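Local coordinates for alcohol dehydrogenase superfamily protein (PDB 3GAZ) that is thought to act as an oxidoreductase of the medium-chain dehydrogenase/reductase type, probably using NADP as its cofactor, at residues 138-143 with 282-287; 268-271 with 275-278; 312-317 with 329-334. One frame throughout, in Å; residues are numbered along the deposited sequence.

Contact 1 of 3, residues 138-143 with 282-287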
ATOM      1  N   ALA A 138      -4.987  21.686  -4.071  1.00 14.80           N
ATOM      2  CA  ALA A 138      -5.238  22.989  -4.682  1.00 13.46           C
ATOM      3  C   ALA A 138      -4.078  23.420  -5.574  1.00 13.57           C
ATOM      4  O   ALA A 138      -4.283  23.959  -6.668  1.00 14.50           O
ATOM      5  CB  ALA A 138      -5.462  24.034  -3.596  1.00 12.60           C
ATOM      6  N   TRP A 139      -2.860  23.178  -5.105  1.00 13.72           N
ATOM      7  CA  TRP A 139      -1.659  23.558  -5.844  1.00 13.73           C
ATOM      8  C   TRP A 139      -1.455  22.767  -7.136  1.00 15.11           C
ATOM      9  O   TRP A 139      -1.088  23.338  -8.169  1.00 14.41           O
ATOM     10  CB  TRP A 139      -0.430  23.399  -4.948  1.00 14.69           C
ATOM     11  CG  TRP A 139       0.841  23.895  -5.567  1.00 16.08           C
ATOM     12  CD1 TRP A 139       1.651  23.227  -6.442  1.00 16.30           C
ATOM     13  CD2 TRP A 139       1.437  25.183  -5.370  1.00 17.14           C
ATOM     14  NE1 TRP A 139       2.719  24.022  -6.801  1.00 18.12           N
ATOM     15  CE2 TRP A 139       2.612  25.225  -6.156  1.00 17.56           C
ATOM     16  CE3 TRP A 139       1.092  26.304  -4.602  1.00 17.67           C
ATOM     17  CZ2 TRP A 139       3.445  26.352  -6.198  1.00 19.32           C
ATOM     18  CZ3 TRP A 139       1.923  27.427  -4.645  1.00 18.41           C
ATOM     19  CH2 TRP A 139       3.086  27.437  -5.437  1.00 18.51           C
ATOM     20  N   GLU A 140      -1.685  21.459  -7.090  1.00 14.11           N
ATOM     21  CA  GLU A 140      -1.495  20.654  -8.288  1.00 14.82           C
ATOM     22  C   GLU A 140      -2.433  21.104  -9.396  1.00 14.90           C
ATOM     23  O   GLU A 140      -2.078  21.059 -10.570  1.00 13.28           O
ATOM     24  CB  GLU A 140      -1.717  19.168  -7.999  1.00 17.08           C
ATOM     25  CG  GLU A 140      -0.799  18.613  -6.923  1.00 21.39           C
ATOM     26  CD  GLU A 140      -0.649  17.106  -6.997  1.00 25.15           C
ATOM     27  OE1 GLU A 140      -1.661  16.408  -7.237  1.00 23.70           O
ATOM     28  OE2 GLU A 140       0.488  16.621  -6.803  1.00 28.79           O
ATOM     29  N   GLY A 141      -3.628  21.546  -9.017  1.00 13.84           N
ATOM     30  CA  GLY A 141      -4.590  21.985 -10.009  1.00 15.52           C
ATOM     31  C   GLY A 141      -4.322  23.377 -10.540  1.00 16.12           C
ATOM     32  O   GLY A 141      -4.283  23.597 -11.755  1.00 15.38           O
ATOM     33  N   LEU A 142      -4.123  24.317  -9.624  1.00 16.61           N
ATOM     34  CA  LEU A 142      -3.887  25.712  -9.978  1.00 17.12           C
ATOM     35  C   LEU A 142      -2.524  26.020 -10.582  1.00 18.13           C
ATOM     36  O   LEU A 142      -2.419  26.864 -11.472  1.00 16.76           O
ATOM     37  CB  LEU A 142      -4.077  26.604  -8.751  1.00 16.42           C
ATOM     38  CG  LEU A 142      -5.463  26.672  -8.111  1.00 17.04           C
ATOM     39  CD1 LEU A 142      -5.371  27.451  -6.800  1.00 13.88           C
ATOM     40  CD2 LEU A 142      -6.444  27.326  -9.073  1.00 18.38           C
ATOM     41  N   VAL A 143      -1.483  25.358 -10.091  1.00 16.60           N
ATOM     42  CA  VAL A 143      -0.136  25.627 -10.579  1.00 18.31           C
ATOM     43  C   VAL A 143       0.418  24.566 -11.524  1.00 19.02           C
ATOM     44  O   VAL A 143       0.705  24.861 -12.684  1.00 18.62           O
ATOM     45  CB  VAL A 143       0.836  25.828  -9.395  1.00 18.69           C
ATOM     46  CG1 VAL A 143       2.227  26.187  -9.907  1.00 20.50           C
ATOM     47  CG2 VAL A 143       0.305  26.925  -8.478  1.00 17.92           C
ATOM     48  N   GLY A 282       7.122  17.858  -0.256  1.00 16.87           N
ATOM     49  CA  GLY A 282       7.762  18.761   0.686  1.00 17.29           C
ATOM     50  C   GLY A 282       7.971  20.128   0.058  1.00 17.48           C
ATOM     51  O   GLY A 282       7.891  21.159   0.728  1.00 17.06           O
ATOM     52  N   GLU A 283       8.242  20.141  -1.242  1.00 19.49           N
ATOM     53  CA  GLU A 283       8.451  21.395  -1.948  1.00 19.35           C
ATOM     54  C   GLU A 283       7.181  22.239  -1.939  1.00 18.11           C
ATOM     55  O   GLU A 283       7.233  23.438  -1.671  1.00 18.13           O
ATOM     56  CB  GLU A 283       8.890  21.125  -3.390  1.00 22.37           C
ATOM     57  CG  GLU A 283      10.290  20.538  -3.520  1.00 24.24           C
ATOM     58  CD  GLU A 283      11.356  21.418  -2.891  1.00 27.54           C
ATOM     59  OE1 GLU A 283      11.588  21.302  -1.669  1.00 29.02           O
ATOM     60  OE2 GLU A 283      11.957  22.236  -3.619  1.00 30.77           O
HETATM   61  N   MSE A 284       6.042  21.616  -2.229  1.00 16.91           N
HETATM   62  CA  MSE A 284       4.775  22.342  -2.233  1.00 15.60           C
HETATM   63  C   MSE A 284       4.454  22.863  -0.828  1.00 16.13           C
HETATM   64  O   MSE A 284       3.944  23.968  -0.679  1.00 14.54           O
HETATM   65  CB  MSE A 284       3.624  21.452  -2.742  1.00 13.70           C
HETATM   66  CG  MSE A 284       3.583  21.247  -4.272  1.00 11.40           C
HETATM   67 SE   MSE A 284       2.122  20.330  -4.895  1.00  4.21          SE
HETATM   68  CE  MSE A 284       2.590  18.633  -4.407  1.00  9.65           C
ATOM     69  N   LEU A 285       4.766  22.076   0.200  1.00 13.72           N
ATOM     70  CA  LEU A 285       4.490  22.501   1.571  1.00 15.36           C
ATOM     71  C   LEU A 285       5.386  23.670   1.980  1.00 16.28           C
ATOM     72  O   LEU A 285       5.063  24.424   2.900  1.00 14.87           O
ATOM     73  CB  LEU A 285       4.643  21.318   2.535  1.00 13.82           C
ATOM     74  CG  LEU A 285       3.596  20.213   2.308  1.00 14.57           C
ATOM     75  CD1 LEU A 285       3.792  19.092   3.315  1.00 14.82           C
ATOM     76  CD2 LEU A 285       2.191  20.793   2.433  1.00 14.44           C
ATOM     77  N   ARG A 286       6.508  23.819   1.284  1.00 15.67           N
ATOM     78  CA  ARG A 286       7.427  24.923   1.538  1.00 18.48           C
ATOM     79  C   ARG A 286       6.786  26.181   0.957  1.00 18.02           C
ATOM     80  O   ARG A 286       6.939  27.281   1.490  1.00 18.81           O
ATOM     81  CB  ARG A 286       8.772  24.654   0.867  1.00 20.17           C
ATOM     82  CG  ARG A 286       9.860  24.292   1.848  1.00 26.93           C
ATOM     83  CD  ARG A 286      10.758  23.213   1.293  1.00 29.67           C
ATOM     84  NE  ARG A 286      10.895  22.153   2.279  1.00 34.37           N
ATOM     85  CZ  ARG A 286      10.991  20.861   1.997  1.00 33.08           C
ATOM     86  NH1 ARG A 286      10.969  20.434   0.740  1.00 32.35           N
ATOM     87  NH2 ARG A 286      11.096  19.995   2.988  1.00 35.14           N
ATOM     88  N   GLU A 287       6.062  26.000  -0.142  1.00 17.99           N
ATOM     89  CA  GLU A 287       5.357  27.100  -0.787  1.00 20.05           C
ATOM     90  C   GLU A 287       4.281  27.571   0.182  1.00 18.88           C
ATOM     91  O   GLU A 287       4.076  28.766   0.365  1.00 18.67           O
ATOM     92  CB  GLU A 287       4.683  26.626  -2.074  1.00 21.27           C
ATOM     93  CG  GLU A 287       5.622  26.234  -3.194  1.00 25.80           C
ATOM     94  CD  GLU A 287       6.373  27.418  -3.765  1.00 29.37           C
ATOM     95  OE1 GLU A 287       5.890  28.565  -3.623  1.00 31.16           O
ATOM     96  OE2 GLU A 287       7.442  27.196  -4.370  1.00 32.70           O
TER
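W139 and M284 meet where two helices run nearly at right angles, 84° between their directions. The axes of the two segments pass 11.4 Å apart, too far for backbones to touch, and bulky side chains have to span the gap. An indole does this well: with CG anti to the backbone N (chi1 -174°) the W139 ring reaches out from helix 132-145, and M284, present as selenomethionine, comes to its pyrrole end. The M284 SE atom lies 3.3 Å from W139 CD1, approaching obliquely rather than squarely over the ring. This Met-aromatic contact brings a polarisable chalcogen to a polarisable ring, and the unbranched chain of M284 bends freely enough to follow the indole. Its CG packs there too, 3.5 Å from W139 CD1. Both residues are buried, and this is the tight half of the contact.

The benzene end lies toward the partly exposed rim of the contact. E287 bends at chi2 and lays its aliphatic CG over one face, 4.0 Å from the centroid of the six-membered ring of W139, in a CH-pi contact; V143 CG2 also lies over a face of the indole. The carboxylate of E287 follows the ring at a tilt of 27°, its OE1 3.5 Å from W139 CH2. A glutamate, partly exposed as a residue, supplies methylenes to the indole here and suits a border where a charge can be tolerated. Beside M284, E140 OE2 stands 3.8 Å from M284 CE, and E140 OE1 is hydrogen-bonded to T268 OG1.

Helix 132-145 is backed by helix 162-173, whose I170 also touches W139, while L285 and R286 of helix 278-293 touch A117 of strand 116-118.

Contact 2 of 3, residues 268-271 with 275-278; sequences TLHT and NEGL
T271 O is gripped by two backbone amides, both of them weakly: N275 N at 2.9 Å, with a bent N-H...O angle of 121°, and E276 N at 3.4 Å. The first is the ordinary reach of a helix back over four residues; the second goes back five, as the chain leaves helix 270-274. The exit comes at N275, whose phi is positive, and asparagine enters this left-handed region more readily than most side-chain-bearing residues. Its CB points away from 268-271, and N275 packs on P325 of the second subunit.

A water bridges the turn as well. It donates to T271 OG1 at 2.6 Å and to G277 O at 2.8 Å, tying the helix residue to the loop through a shared donor. G277 also has a positive phi, which a residue without a CB adopts at little cost. Threonine suits position 271 because its two branches do different work: OG1, beside the backbone N (chi1 -68°), takes the water, whereas CG2, anti to that N, meets L278 CD1 at 3.6 Å. The same L278 methyl lies 3.3 Å from T271 O, placing an apolar group beside that carbonyl. F281 of helix 278-293 also touches T271.

The ring of H270 and the carboxylate of E276 are modelled too close together, so their detailed relation remains doubtful. What the chemistry implies is a surface turn between two helices held jointly by two weak amide bonds to one carbonyl, a water bridge with short bonds, and a small methyl contact.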
ATOM      1  N   THR A 268      -3.912  13.667  -6.165  1.00 18.92           N
ATOM      2  CA  THR A 268      -2.739  13.781  -5.303  1.00 20.38           C
ATOM      3  C   THR A 268      -2.207  12.472  -4.731  1.00 18.89           C
ATOM      4  O   THR A 268      -1.006  12.334  -4.495  1.00 18.86           O
ATOM      5  CB  THR A 268      -3.052  14.748  -4.136  1.00 22.57           C
ATOM      6  OG1 THR A 268      -3.481  16.005  -4.676  1.00 27.42           O
ATOM      7  CG2 THR A 268      -1.834  14.982  -3.260  1.00 23.10           C
ATOM      8  N   LEU A 269      -3.087  11.504  -4.522  1.00 19.13           N
ATOM      9  CA  LEU A 269      -2.674  10.234  -3.929  1.00 19.63           C
ATOM     10  C   LEU A 269      -1.650   9.413  -4.698  1.00 18.48           C
ATOM     11  O   LEU A 269      -0.912   8.632  -4.083  1.00 15.19           O
ATOM     12  CB  LEU A 269      -3.893   9.348  -3.669  1.00 20.81           C
ATOM     13  CG  LEU A 269      -5.068   9.935  -2.881  1.00 24.17           C
ATOM     14  CD1 LEU A 269      -6.083   8.841  -2.593  1.00 23.99           C
ATOM     15  CD2 LEU A 269      -4.551  10.540  -1.605  1.00 21.56           C
ATOM     16  N   HIS A 270      -1.606   9.562  -6.023  1.00 17.34           N
ATOM     17  CA  HIS A 270      -0.669   8.776  -6.825  1.00 15.61           C
ATOM     18  C   HIS A 270       0.743   8.799  -6.270  1.00 15.67           C
ATOM     19  O   HIS A 270       1.419   7.772  -6.225  1.00 15.33           O
ATOM     20  CB  HIS A 270      -0.657   9.227  -8.299  1.00 17.04           C
ATOM     21  CG  HIS A 270       0.239   8.396  -9.177  1.00 18.98           C
ATOM     22  ND1 HIS A 270       1.517   8.782  -9.512  1.00 22.67           N
ATOM     23  CD2 HIS A 270       0.066   7.162  -9.709  1.00 19.95           C
ATOM     24  CE1 HIS A 270       2.100   7.820 -10.211  1.00 22.07           C
ATOM     25  NE2 HIS A 270       1.241   6.827 -10.342  1.00 21.88           N
ATOM     26  N   THR A 271       1.183   9.967  -5.834  1.00 15.58           N
ATOM     27  CA  THR A 271       2.528  10.098  -5.287  1.00 17.14           C
ATOM     28  C   THR A 271       2.796   9.130  -4.149  1.00 16.81           C
ATOM     29  O   THR A 271       3.858   8.514  -4.082  1.00 15.40           O
ATOM     30  CB  THR A 271       2.762  11.510  -4.780  1.00 17.28           C
ATOM     31  OG1 THR A 271       2.787  12.393  -5.901  1.00 16.42           O
ATOM     32  CG2 THR A 271       4.071  11.601  -3.997  1.00 18.18           C
ATOM     33  N   ASN A 275       4.844   5.920  -5.004  1.00 19.91           N
ATOM     34  CA  ASN A 275       6.167   6.363  -4.577  1.00 20.20           C
ATOM     35  C   ASN A 275       6.961   7.085  -5.662  1.00 22.33           C
ATOM     36  O   ASN A 275       8.115   6.746  -5.929  1.00 22.02           O
ATOM     37  CB  ASN A 275       6.989   5.181  -4.044  1.00 19.89           C
ATOM     38  CG  ASN A 275       6.569   4.766  -2.650  1.00 20.27           C
ATOM     39  OD1 ASN A 275       6.619   5.567  -1.716  1.00 19.34           O
ATOM     40  ND2 ASN A 275       6.146   3.510  -2.502  1.00 20.61           N
ATOM     41  N   GLU A 276       6.335   8.059  -6.312  1.00 22.35           N
ATOM     42  CA  GLU A 276       7.035   8.827  -7.333  1.00 24.73           C
ATOM     43  C   GLU A 276       6.727  10.307  -7.147  1.00 23.35           C
ATOM     44  O   GLU A 276       5.583  10.687  -6.886  1.00 23.14           O
ATOM     45  CB  GLU A 276       6.653   8.371  -8.751  1.00 28.44           C
ATOM     46  CG  GLU A 276       5.284   8.786  -9.232  1.00 33.39           C
ATOM     47  CD  GLU A 276       5.083   8.482 -10.715  1.00 38.39           C
ATOM     48  OE1 GLU A 276       5.122   7.287 -11.094  1.00 38.07           O
ATOM     49  OE2 GLU A 276       4.889   9.439 -11.501  1.00 38.75           O
ATOM     50  N   GLY A 277       7.761  11.135  -7.261  1.00 22.52           N
ATOM     51  CA  GLY A 277       7.589  12.566  -7.089  1.00 21.87           C
ATOM     52  C   GLY A 277       7.421  12.942  -5.628  1.00 20.98           C
ATOM     53  O   GLY A 277       6.830  13.976  -5.315  1.00 21.14           O
ATOM     54  N   LEU A 278       7.940  12.104  -4.734  1.00 19.33           N
ATOM     55  CA  LEU A 278       7.839  12.349  -3.296  1.00 19.40           C
ATOM     56  C   LEU A 278       8.400  13.703  -2.886  1.00 18.78           C
ATOM     57  O   LEU A 278       7.842  14.374  -2.022  1.00 17.35           O
ATOM     58  CB  LEU A 278       8.565  11.251  -2.514  1.00 20.12           C
ATOM     59  CG  LEU A 278       7.695  10.197  -1.824  1.00 24.43           C
ATOM     60  CD1 LEU A 278       6.768   9.541  -2.838  1.00 23.92           C
ATOM     61  CD2 LEU A 278       8.588   9.160  -1.153  1.00 22.16           C
TER
HETATM   62  O   HOH W   1       4.260  14.486  -6.393  1.00 18.82           O

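Contact 3 of 3, residues 312-317 with 329-334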
ATOM      1  N   GLY A 312     -13.934   9.067  16.502  1.00 16.96           N
ATOM      2  CA  GLY A 312     -15.228   8.770  15.908  1.00 15.94           C
ATOM      3  C   GLY A 312     -16.086  10.025  15.873  1.00 16.39           C
ATOM      4  O   GLY A 312     -16.762  10.308  14.878  1.00 16.20           O
ATOM      5  N   SER A 313     -16.055  10.786  16.963  1.00 16.56           N
ATOM      6  CA  SER A 313     -16.819  12.029  17.054  1.00 18.28           C
ATOM      7  C   SER A 313     -16.249  13.065  16.091  1.00 17.11           C
ATOM      8  O   SER A 313     -16.986  13.866  15.521  1.00 17.05           O
ATOM      9  CB  SER A 313     -16.777  12.588  18.481  1.00 19.29           C
ATOM     10  OG  SER A 313     -17.420  11.715  19.392  1.00 24.24           O
ATOM     11  N   ALA A 314     -14.931  13.051  15.914  1.00 17.94           N
ATOM     12  CA  ALA A 314     -14.295  14.000  15.006  1.00 16.09           C
ATOM     13  C   ALA A 314     -14.836  13.827  13.589  1.00 17.72           C
ATOM     14  O   ALA A 314     -15.154  14.810  12.915  1.00 17.82           O
ATOM     15  CB  ALA A 314     -12.787  13.812  15.023  1.00 17.03           C
ATOM     16  N   TYR A 315     -14.953  12.580  13.131  1.00 15.47           N
ATOM     17  CA  TYR A 315     -15.464  12.345  11.788  1.00 15.60           C
ATOM     18  C   TYR A 315     -16.964  12.582  11.665  1.00 17.12           C
ATOM     19  O   TYR A 315     -17.450  12.883  10.578  1.00 16.70           O
ATOM     20  CB  TYR A 315     -15.086  10.945  11.301  1.00 14.46           C
ATOM     21  CG  TYR A 315     -13.635  10.890  10.869  1.00 14.32           C
ATOM     22  CD1 TYR A 315     -13.213  11.517   9.694  1.00 14.09           C
ATOM     23  CD2 TYR A 315     -12.671  10.305  11.682  1.00 13.73           C
ATOM     24  CE1 TYR A 315     -11.859  11.569   9.349  1.00 14.01           C
ATOM     25  CE2 TYR A 315     -11.318  10.350  11.349  1.00 14.29           C
ATOM     26  CZ  TYR A 315     -10.918  10.983  10.187  1.00 13.63           C
ATOM     27  OH  TYR A 315      -9.579  11.045   9.876  1.00 14.05           O
ATOM     28  N   ASP A 316     -17.701  12.443  12.764  1.00 17.03           N
ATOM     29  CA  ASP A 316     -19.134  12.718  12.706  1.00 19.12           C
ATOM     30  C   ASP A 316     -19.251  14.188  12.343  1.00 18.48           C
ATOM     31  O   ASP A 316     -20.187  14.604  11.660  1.00 18.38           O
ATOM     32  CB  ASP A 316     -19.813  12.500  14.060  1.00 22.33           C
ATOM     33  CG  ASP A 316     -20.013  11.038  14.386  1.00 25.27           C
ATOM     34  OD1 ASP A 316     -20.269  10.247  13.452  1.00 26.63           O
ATOM     35  OD2 ASP A 316     -19.931  10.688  15.581  1.00 28.59           O
ATOM     36  N   ALA A 317     -18.287  14.971  12.815  1.00 17.30           N
ATOM     37  CA  ALA A 317     -18.257  16.403  12.550  1.00 18.43           C
ATOM     38  C   ALA A 317     -17.820  16.666  11.110  1.00 19.86           C
ATOM     39  O   ALA A 317     -18.386  17.520  10.420  1.00 18.28           O
ATOM     40  CB  ALA A 317     -17.305  17.089  13.532  1.00 20.38           C
ATOM     41  N   GLY A 329     -14.785  24.570   8.236  1.00 18.66           N
ATOM     42  CA  GLY A 329     -13.350  24.614   8.087  1.00 16.07           C
ATOM     43  C   GLY A 329     -13.026  23.142   8.285  1.00 15.78           C
ATOM     44  O   GLY A 329     -13.930  22.313   8.197  1.00 17.32           O
ATOM     45  N   LYS A 330     -11.779  22.792   8.568  1.00 13.58           N
ATOM     46  CA  LYS A 330     -11.448  21.385   8.739  1.00 12.33           C
ATOM     47  C   LYS A 330     -11.317  20.967  10.205  1.00 13.33           C
ATOM     48  O   LYS A 330     -11.197  21.806  11.097  1.00 11.56           O
ATOM     49  CB  LYS A 330     -10.174  21.059   7.943  1.00 11.78           C
ATOM     50  CG  LYS A 330     -10.365  21.218   6.426  1.00 13.06           C
ATOM     51  CD  LYS A 330      -9.093  20.934   5.625  1.00 15.19           C
ATOM     52  CE  LYS A 330      -8.541  19.538   5.909  1.00 14.64           C
ATOM     53  NZ  LYS A 330      -9.529  18.467   5.608  1.00 13.95           N
ATOM     54  N   ILE A 331     -11.361  19.657  10.437  1.00 12.30           N
ATOM     55  CA  ILE A 331     -11.271  19.092  11.776  1.00 13.42           C
ATOM     56  C   ILE A 331      -9.887  18.516  12.043  1.00 15.48           C
ATOM     57  O   ILE A 331      -9.355  17.754  11.232  1.00 15.71           O
ATOM     58  CB  ILE A 331     -12.296  17.944  11.970  1.00 13.99           C
ATOM     59  CG1 ILE A 331     -13.720  18.465  11.769  1.00 15.68           C
ATOM     60  CG2 ILE A 331     -12.124  17.320  13.351  1.00 12.99           C
ATOM     61  CD1 ILE A 331     -14.192  19.437  12.840  1.00 17.81           C
ATOM     62  N   ALA A 332      -9.316  18.878  13.188  1.00 14.14           N
ATOM     63  CA  ALA A 332      -8.004  18.392  13.581  1.00 14.21           C
ATOM     64  C   ALA A 332      -8.116  17.625  14.896  1.00 15.07           C
ATOM     65  O   ALA A 332      -8.862  18.010  15.801  1.00 13.98           O
ATOM     66  CB  ALA A 332      -7.036  19.552  13.744  1.00 12.55           C
ATOM     67  N   ILE A 333      -7.379  16.527  14.981  1.00 14.22           N
ATOM     68  CA  ILE A 333      -7.365  15.707  16.177  1.00 14.90           C
ATOM     69  C   ILE A 333      -6.097  16.047  16.935  1.00 14.91           C
ATOM     70  O   ILE A 333      -5.018  16.070  16.351  1.00 12.44           O
ATOM     71  CB  ILE A 333      -7.313  14.206  15.823  1.00 16.86           C
ATOM     72  CG1 ILE A 333      -8.577  13.803  15.062  1.00 15.76           C
ATOM     73  CG2 ILE A 333      -7.135  13.375  17.097  1.00 13.88           C
ATOM     74  CD1 ILE A 333      -8.441  12.482  14.335  1.00 18.08           C
ATOM     75  N   THR A 334      -6.222  16.320  18.232  1.00 15.30           N
ATOM     76  CA  THR A 334      -5.049  16.625  19.034  1.00 16.59           C
ATOM     77  C   THR A 334      -4.527  15.321  19.616  1.00 17.37           C
ATOM     78  O   THR A 334      -5.152  14.732  20.498  1.00 18.04           O
ATOM     79  CB  THR A 334      -5.371  17.586  20.192  1.00 16.45           C
ATOM     80  OG1 THR A 334      -5.867  18.822  19.664  1.00 17.53           O
ATOM     81  CG2 THR A 334      -4.115  17.852  21.014  1.00 17.82           C
TER
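A314 and I331 form the centre of a wholly apolar meeting between helix 311-319 and segment 329-334, which runs into strand 332-334. Van der Waals contact carries all of it across the two segments. I331 divides its side chain between two alanines about one helical turn apart. Its CG2 lies 3.9 Å from A314 CB, and its CD1 is 4.0 Å from A317 CB. With chi1 at -60°, CG2 stands anti to the backbone N while CG1 lies beside that N, so the two branches diverge and each finds its own methyl. I333, two residues on and pointing toward the helix as I331 does, adds CG1 at 4.2 Å from A314 CB. Small alanines let the helix lie close, the CA atoms of A314 and I331 being 6.7 Å apart, and beta-branched isoleucines fill the space while suiting extended backbone.

No hydrogen bond joins the segments; several of their polar groups bond to other parts of the chain. I331 O accepts from T44 OG1, and K330 NZ bonds to T44 O. Y315 starts away from the strand segment, but its ring end comes back nearer, and its OH bonds with D48 and H105.

Backbone pairing sets the frame. Strand 332-334 runs parallel to strand 306-307 and antiparallel to strand 41-43, and helix 311-319 connects the two parallel strands as a beta-alpha-beta unit. A bound calcium ion lies nearby, about 8 Å from the I331 side chain and not bound by it. F306 of the first strand touches A314, A317 and I331, adding to the apolar layer beneath the helix, while A332 faces the other way, onto R126 and S129 of helix 125-129.

Contacts 1 and 2 are neighbours, centres about 13 Å apart, and they touch through E140 and T268; contact 2 is nested within the long loop that contact 1 closes. Helices 270-274 and 278-293 follow each other, so the turn of contact 2 leads into the helix that contact 1 packs on helix 132-145. Contact 3 comes later in the chain, on the opposite side of its centre, about 24 and 26 Å from the centres of the other two. There the C-terminal strand rejoins the mixed sheet containing the early strand 41-43, consistent with the medium-chain fold, whose chain returns to its catalytic domain after the Rossmann-type domain.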